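Local coordinates for nitroreductase family protein (Lactobacillus plantarum, PDB 4QLX) that probably reduces the enone double bond of 10-oxo-11-octadecenoic acid with FMN and NADH, a step in the saturation pathway that detoxifies polyunsaturated fatty acids, at residues A[119-122]-A[123-127]; A[133-137]-A[138-142]. One frame throughout, in Å; residues are numbered along the deposited sequence.

Contact 1. Residues A[119-122]-A[123-127]; sequences ERLD and QILGT. With KTC (10-oxooctadecanoic acid), chain D.
Arg120 and Gln123 meet through one short side-chain hydrogen bond, NH1 of Arg120 donating an N-H to OE1 of Gln123 at 2.7 Å. The donor stands almost in line with the amide C=O, at 164°, while the guanidinium and amide planes are nearly perpendicular, 86° apart. What brings the arginine round is a bend at chi2 (48°), which turns the chain off the helix toward the bound 10-oxooctadecanoic acid. There NE of Arg120 makes a weak hydrogen bond of 3.4 Å to atom O of the fatty-acid carboxylate; two acceptors thus lie near the guanidinium plane at its edge and probably limit its rotation. Were a leucine here, the carboxylate would probably lose this positive partner and the Gln123 amide would be set free to turn.

Backbone bonds of the i to i+4 kind run beneath, among them Ile124 N to Arg120 O at 3.0 Å. Gln123 O takes two donors, N and OG1 of Thr127, from opposite faces of its carbonyl plane.

The apolar contacts divide between ligand and protein. CD1 of Ile124 rests on C14 of the fatty acid at 3.7 Å, and CD1 of Leu125 packs on CG of Leu121 at the same distance, beside Tyr103 and Tyr111 of helix 103-112. Phe79 of the second subunit packs on both Arg120 and Ile124. Here two turns or so of an amphipathic helix form part of a wall of the fatty-acid pocket, the arginine at the carboxylate end.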
loop_
_atom_site.group_PDB
_atom_site.type_symbol
_atom_site.label_atom_id
_atom_site.label_comp_id
_atom_site.label_asym_id
_atom_site.label_seq_id
_atom_site.Cartn_x
_atom_site.Cartn_y
_atom_site.Cartn_z
ATOM N N GLU A 119 10.600 26.504 14.399
ATOM C CA GLU A 119 9.183 26.811 14.361
ATOM C C GLU A 119 8.396 25.637 13.770
ATOM O O GLU A 119 7.336 25.263 14.278
ATOM C CB GLU A 119 8.942 28.081 13.554
ATOM C CG GLU A 119 7.485 28.376 13.329
ATOM C CD GLU A 119 7.234 28.993 11.974
ATOM O OE1 GLU A 119 7.282 28.248 10.965
ATOM O OE2 GLU A 119 7.000 30.222 11.920
ATOM N N ARG A 120 8.941 25.050 12.710
ATOM C CA ARG A 120 8.321 23.896 12.067
ATOM C C ARG A 120 8.245 22.713 13.041
ATOM O O ARG A 120 7.189 22.104 13.213
ATOM C CB ARG A 120 9.101 23.522 10.801
ATOM C CG ARG A 120 8.398 22.515 9.901
ATOM C CD ARG A 120 6.944 22.925 9.668
ATOM N NE ARG A 120 6.315 22.165 8.595
ATOM C CZ ARG A 120 5.004 22.020 8.459
ATOM N NH1 ARG A 120 4.183 22.578 9.342
ATOM N NH2 ARG A 120 4.516 21.314 7.445
ATOM N N LEU A 121 9.368 22.415 13.690
ATOM C CA LEU A 121 9.425 21.378 14.714
ATOM C C LEU A 121 8.354 21.558 15.785
ATOM O O LEU A 121 7.712 20.595 16.215
ATOM C CB LEU A 121 10.808 21.359 15.363
ATOM C CG LEU A 121 10.939 20.403 16.546
ATOM C CD1 LEU A 121 11.013 18.955 16.069
ATOM C CD2 LEU A 121 12.136 20.748 17.432
ATOM N N ASP A 122 8.161 22.798 16.220
ATOM C CA ASP A 122 7.177 23.086 17.253
ATOM C C ASP A 122 5.758 22.820 16.747
ATOM O O ASP A 122 4.905 22.364 17.505
ATOM C CB ASP A 122 7.313 24.534 17.740
ATOM C CG ASP A 122 8.625 24.787 18.494
ATOM O OD1 ASP A 122 9.301 23.802 18.884
ATOM O OD2 ASP A 122 8.970 25.979 18.707
ATOM N N GLN A 123 5.508 23.092 15.466
ATOM C CA GLN A 123 4.205 22.794 14.873
ATOM C C GLN A 123 3.969 21.274 14.882
ATOM O O GLN A 123 2.900 20.798 15.287
ATOM C CB GLN A 123 4.109 23.362 13.449
ATOM C CG GLN A 123 4.228 24.914 13.390
ATOM C CD GLN A 123 4.313 25.471 11.964
ATOM O OE1 GLN A 123 4.357 24.713 10.990
ATOM N NE2 GLN A 123 4.339 26.807 11.841
ATOM N N ILE A 124 4.986 20.522 14.473
ATOM C CA ILE A 124 4.875 19.066 14.366
ATOM C C ILE A 124 4.669 18.407 15.733
ATOM O O ILE A 124 3.775 17.569 15.896
ATOM C CB ILE A 124 6.119 18.460 13.687
ATOM C CG1 ILE A 124 6.326 19.078 12.301
ATOM C CG2 ILE A 124 5.998 16.928 13.567
ATOM C CD1 ILE A 124 7.649 18.697 11.663
ATOM N N LEU A 125 5.482 18.796 16.713
ATOM C CA LEU A 125 5.353 18.257 18.065
ATOM C C LEU A 125 4.053 18.709 18.722
ATOM O O LEU A 125 3.368 17.909 19.357
ATOM C CB LEU A 125 6.544 18.670 18.940
ATOM C CG LEU A 125 7.934 18.160 18.550
ATOM C CD1 LEU A 125 9.022 18.878 19.339
ATOM C CD2 LEU A 125 8.027 16.660 18.766
ATOM N N GLY A 126 3.720 19.991 18.575
ATOM C CA GLY A 126 2.525 20.545 19.196
ATOM C C GLY A 126 1.242 19.913 18.684
ATOM O O GLY A 126 0.262 19.761 19.413
ATOM N N THR A 127 1.255 19.505 17.424
ATOM C CA THR A 127 0.024 19.099 16.762
ATOM C C THR A 127 -0.294 17.616 16.902
ATOM O O THR A 127 -1.425 17.251 17.251
ATOM C CB THR A 127 0.077 19.472 15.270
ATOM O OG1 THR A 127 0.162 20.902 15.156
ATOM C CG2 THR A 127 -1.161 18.952 14.518
HETATM O O1 KTC D . 7.867 19.928 4.968
HETATM C C17 KTC D . 8.344 20.236 6.057
HETATM O O KTC D . 8.758 21.489 6.269
HETATM C C16 KTC D . 8.455 19.200 7.149
HETATM C C15 KTC D . 7.327 18.204 6.950
HETATM C C14 KTC D . 6.559 18.025 8.241
HETATM C C13 KTC D . 6.778 16.613 8.745
HETATM C C12 KTC D . 5.484 15.831 8.661
HETATM C C11 KTC D . 4.668 16.027 9.921
HETATM C C10 KTC D . 3.946 14.725 10.225
HETATM C C9 KTC D . 2.506 14.799 9.747
HETATM C C8 KTC D . 1.920 13.422 9.868
HETATM O O2 KTC D . 2.496 12.473 9.345
HETATM C C7 KTC D . 0.628 13.251 10.632
HETATM C C6 KTC D . 0.148 11.819 10.502
HETATM C C5 KTC D . -1.335 11.704 10.816
HETATM C C4 KTC D . -1.536 11.293 12.266
HETATM C C3 KTC D . -3.021 11.193 12.611
HETATM C C2 KTC D . -3.210 11.220 14.125
HETATM C C1 KTC D . -2.176 10.328 14.807
HETATM C C KTC D . -2.392 10.220 16.303
#

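Contact 2. Residues A[133-137]-A[138-142]; sequences ENATP and DFLKF. With KTC (10-oxooctadecanoic acid), chain D.
Thr136 and Phe139 are joined where the loop turns into a helix: OG1 of Thr136 accepts from N of Phe139 at 3.2 Å, with an N-H...O angle of 161°. The threonine hydroxyl reaches that amide because chi1 of 75° sets OG1 between its own backbone N and carbonyl carbon. The same amide also makes a weak, strongly bent bond to Thr136 O, so the hydroxyl offers it the straighter partner.

Further bonds satisfy the amides that follow. Thr136 O receives N of Leu140, also at 3.2 Å, and Pro137 O receives N of Lys141 at 2.9 Å. This is a helix N-cap: Thr136 is the capping residue and Pro137 opens helix 137-161, a place that suits proline because it has no N-H to donate. Asp138 O then accepts from N of Phe142, and Lys141 O from the hydroxyl of Thr145.

Apolar groups close the turn behind these bonds. The methyl CB of Ala135 sits 3.8 Å from CD2 of Leu140 and approaches CD2 of Phe139 obliquely at 4.2 Å. With CG anti to the backbone N (chi1 -168°), the Phe139 ring leads away from the loop to the fatty acid, presenting its edge to the terminal methyl C, 3.5 Å from CE2. Phe174 of the second subunit meets this ring edge-to-face.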
loop_
_atom_site.group_PDB
_atom_site.type_symbol
_atom_site.label_atom_id
_atom_site.label_comp_id
_atom_site.label_asym_id
_atom_site.label_seq_id
_atom_site.Cartn_x
_atom_site.Cartn_y
_atom_site.Cartn_z
ATOM N N GLU A 133 -0.230 10.584 22.332
ATOM C CA GLU A 133 -0.098 10.404 23.771
ATOM C C GLU A 133 -1.436 10.179 24.479
ATOM O O GLU A 133 -1.492 9.468 25.476
ATOM C CB GLU A 133 0.627 11.595 24.379
ATOM C CG GLU A 133 2.114 11.587 24.067
ATOM C CD GLU A 133 2.832 12.787 24.635
ATOM O OE1 GLU A 133 2.150 13.781 24.979
ATOM O OE2 GLU A 133 4.076 12.735 24.736
ATOM N N ASN A 134 -2.508 10.761 23.955
ATOM C CA ASN A 134 -3.831 10.556 24.534
ATOM C C ASN A 134 -4.694 9.575 23.757
ATOM O O ASN A 134 -5.914 9.546 23.938
ATOM C CB ASN A 134 -4.578 11.882 24.635
ATOM C CG ASN A 134 -3.901 12.858 25.563
ATOM O OD1 ASN A 134 -3.349 12.473 26.595
ATOM N ND2 ASN A 134 -3.931 14.136 25.199
ATOM N N ALA A 135 -4.074 8.774 22.894
ATOM C CA ALA A 135 -4.838 7.909 21.996
ATOM C C ALA A 135 -5.316 6.633 22.681
ATOM O O ALA A 135 -4.607 6.062 23.507
ATOM C CB ALA A 135 -3.998 7.552 20.759
ATOM N N THR A 136 -6.513 6.179 22.312
ATOM C CA THR A 136 -7.040 4.909 22.792
ATOM C C THR A 136 -6.262 3.779 22.137
ATOM O O THR A 136 -5.620 3.994 21.108
ATOM C CB THR A 136 -8.525 4.738 22.453
ATOM O OG1 THR A 136 -8.642 4.432 21.060
ATOM C CG2 THR A 136 -9.299 6.008 22.764
ATOM N N PRO A 137 -6.315 2.571 22.724
ATOM C CA PRO A 137 -5.700 1.402 22.086
ATOM C C PRO A 137 -6.205 1.167 20.656
ATOM O O PRO A 137 -5.395 0.948 19.747
ATOM C CB PRO A 137 -6.107 0.255 23.015
ATOM C CG PRO A 137 -6.193 0.911 24.362
ATOM C CD PRO A 137 -6.767 2.272 24.098
ATOM N N ASP A 138 -7.521 1.227 20.467
ATOM C CA ASP A 138 -8.130 1.027 19.147
ATOM C C ASP A 138 -7.481 1.940 18.100
ATOM O O ASP A 138 -7.127 1.498 17.013
ATOM C CB ASP A 138 -9.650 1.264 19.227
ATOM C CG ASP A 138 -10.324 1.335 17.853
ATOM O OD1 ASP A 138 -11.037 0.374 17.484
ATOM O OD2 ASP A 138 -10.176 2.364 17.150
ATOM N N PHE A 139 -7.287 3.206 18.443
ATOM C CA PHE A 139 -6.741 4.153 17.478
ATOM C C PHE A 139 -5.260 3.943 17.177
ATOM O O PHE A 139 -4.815 4.203 16.068
ATOM C CB PHE A 139 -6.947 5.591 17.941
ATOM C CG PHE A 139 -6.655 6.596 16.867
ATOM C CD1 PHE A 139 -7.594 6.855 15.871
ATOM C CD2 PHE A 139 -5.432 7.249 16.823
ATOM C CE1 PHE A 139 -7.327 7.772 14.865
ATOM C CE2 PHE A 139 -5.155 8.164 15.814
ATOM C CZ PHE A 139 -6.104 8.426 14.832
ATOM N N LEU A 140 -4.486 3.511 18.162
ATOM C CA LEU A 140 -3.095 3.169 17.907
ATOM C C LEU A 140 -3.011 1.938 17.015
ATOM O O LEU A 140 -2.105 1.820 16.209
ATOM C CB LEU A 140 -2.339 2.919 19.218
ATOM C CG LEU A 140 -2.138 4.115 20.152
ATOM C CD1 LEU A 140 -1.464 3.669 21.443
ATOM C CD2 LEU A 140 -1.316 5.181 19.465
ATOM N N LYS A 141 -3.946 1.009 17.183
ATOM C CA LYS A 141 -3.968 -0.208 16.375
ATOM C C LYS A 141 -4.344 0.139 14.930
ATOM O O LYS A 141 -3.760 -0.367 13.978
ATOM C CB LYS A 141 -4.947 -1.227 16.975
ATOM C CG LYS A 141 -5.311 -2.348 16.027
ATOM C CD LYS A 141 -6.366 -3.285 16.600
ATOM C CE LYS A 141 -6.917 -4.201 15.510
ATOM N NZ LYS A 141 -7.811 -5.271 16.048
ATOM N N PHE A 142 -5.318 1.033 14.792
ATOM C CA PHE A 142 -5.751 1.565 13.503
ATOM C C PHE A 142 -4.601 2.261 12.776
ATOM O O PHE A 142 -4.339 1.999 11.593
ATOM C CB PHE A 142 -6.928 2.527 13.736
ATOM C CG PHE A 142 -7.292 3.372 12.543
ATOM C CD1 PHE A 142 -8.100 2.859 11.536
ATOM C CD2 PHE A 142 -6.865 4.690 12.451
ATOM C CE1 PHE A 142 -8.451 3.639 10.442
ATOM C CE2 PHE A 142 -7.211 5.473 11.360
ATOM C CZ PHE A 142 -8.010 4.944 10.355
HETATM O O1 KTC D . 7.867 19.928 4.968
HETATM C C17 KTC D . 8.344 20.236 6.057
HETATM O O KTC D . 8.758 21.489 6.269
HETATM C C16 KTC D . 8.455 19.200 7.149
HETATM C C15 KTC D . 7.327 18.204 6.950
HETATM C C14 KTC D . 6.559 18.025 8.241
HETATM C C13 KTC D . 6.778 16.613 8.745
HETATM C C12 KTC D . 5.484 15.831 8.661
HETATM C C11 KTC D . 4.668 16.027 9.921
HETATM C C10 KTC D . 3.946 14.725 10.225
HETATM C C9 KTC D . 2.506 14.799 9.747
HETATM C C8 KTC D . 1.920 13.422 9.868
HETATM O O2 KTC D . 2.496 12.473 9.345
HETATM C C7 KTC D . 0.628 13.251 10.632
HETATM C C6 KTC D . 0.148 11.819 10.502
HETATM C C5 KTC D . -1.335 11.704 10.816
HETATM C C4 KTC D . -1.536 11.293 12.266
HETATM C C3 KTC D . -3.021 11.193 12.611
HETATM C C2 KTC D . -3.210 11.220 14.125
HETATM C C1 KTC D . -2.176 10.328 14.807
HETATM C C KTC D . -2.392 10.220 16.303
#

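Overall arrangement
Followed from the N terminus, the chain runs through helix 118-133, which carries contact 1 in its early turns, then leaves that helix after residue 133 and enters helix 137-161 by way of contact 2. The two are in series, neither nesting nor crossing. Contact 1 closes no loop beyond a helical turn, whereas contact 2 closes the short connection between the two helices. Their centres lie 21 Å apart and their nearest atoms about 7 Å apart, without touching; the bound fatty acid bridges them, its carboxylate end at contact 1 and its terminal methyl at contact 2. Both also touch the second subunit, so the pocket they line is completed across the dimer interface.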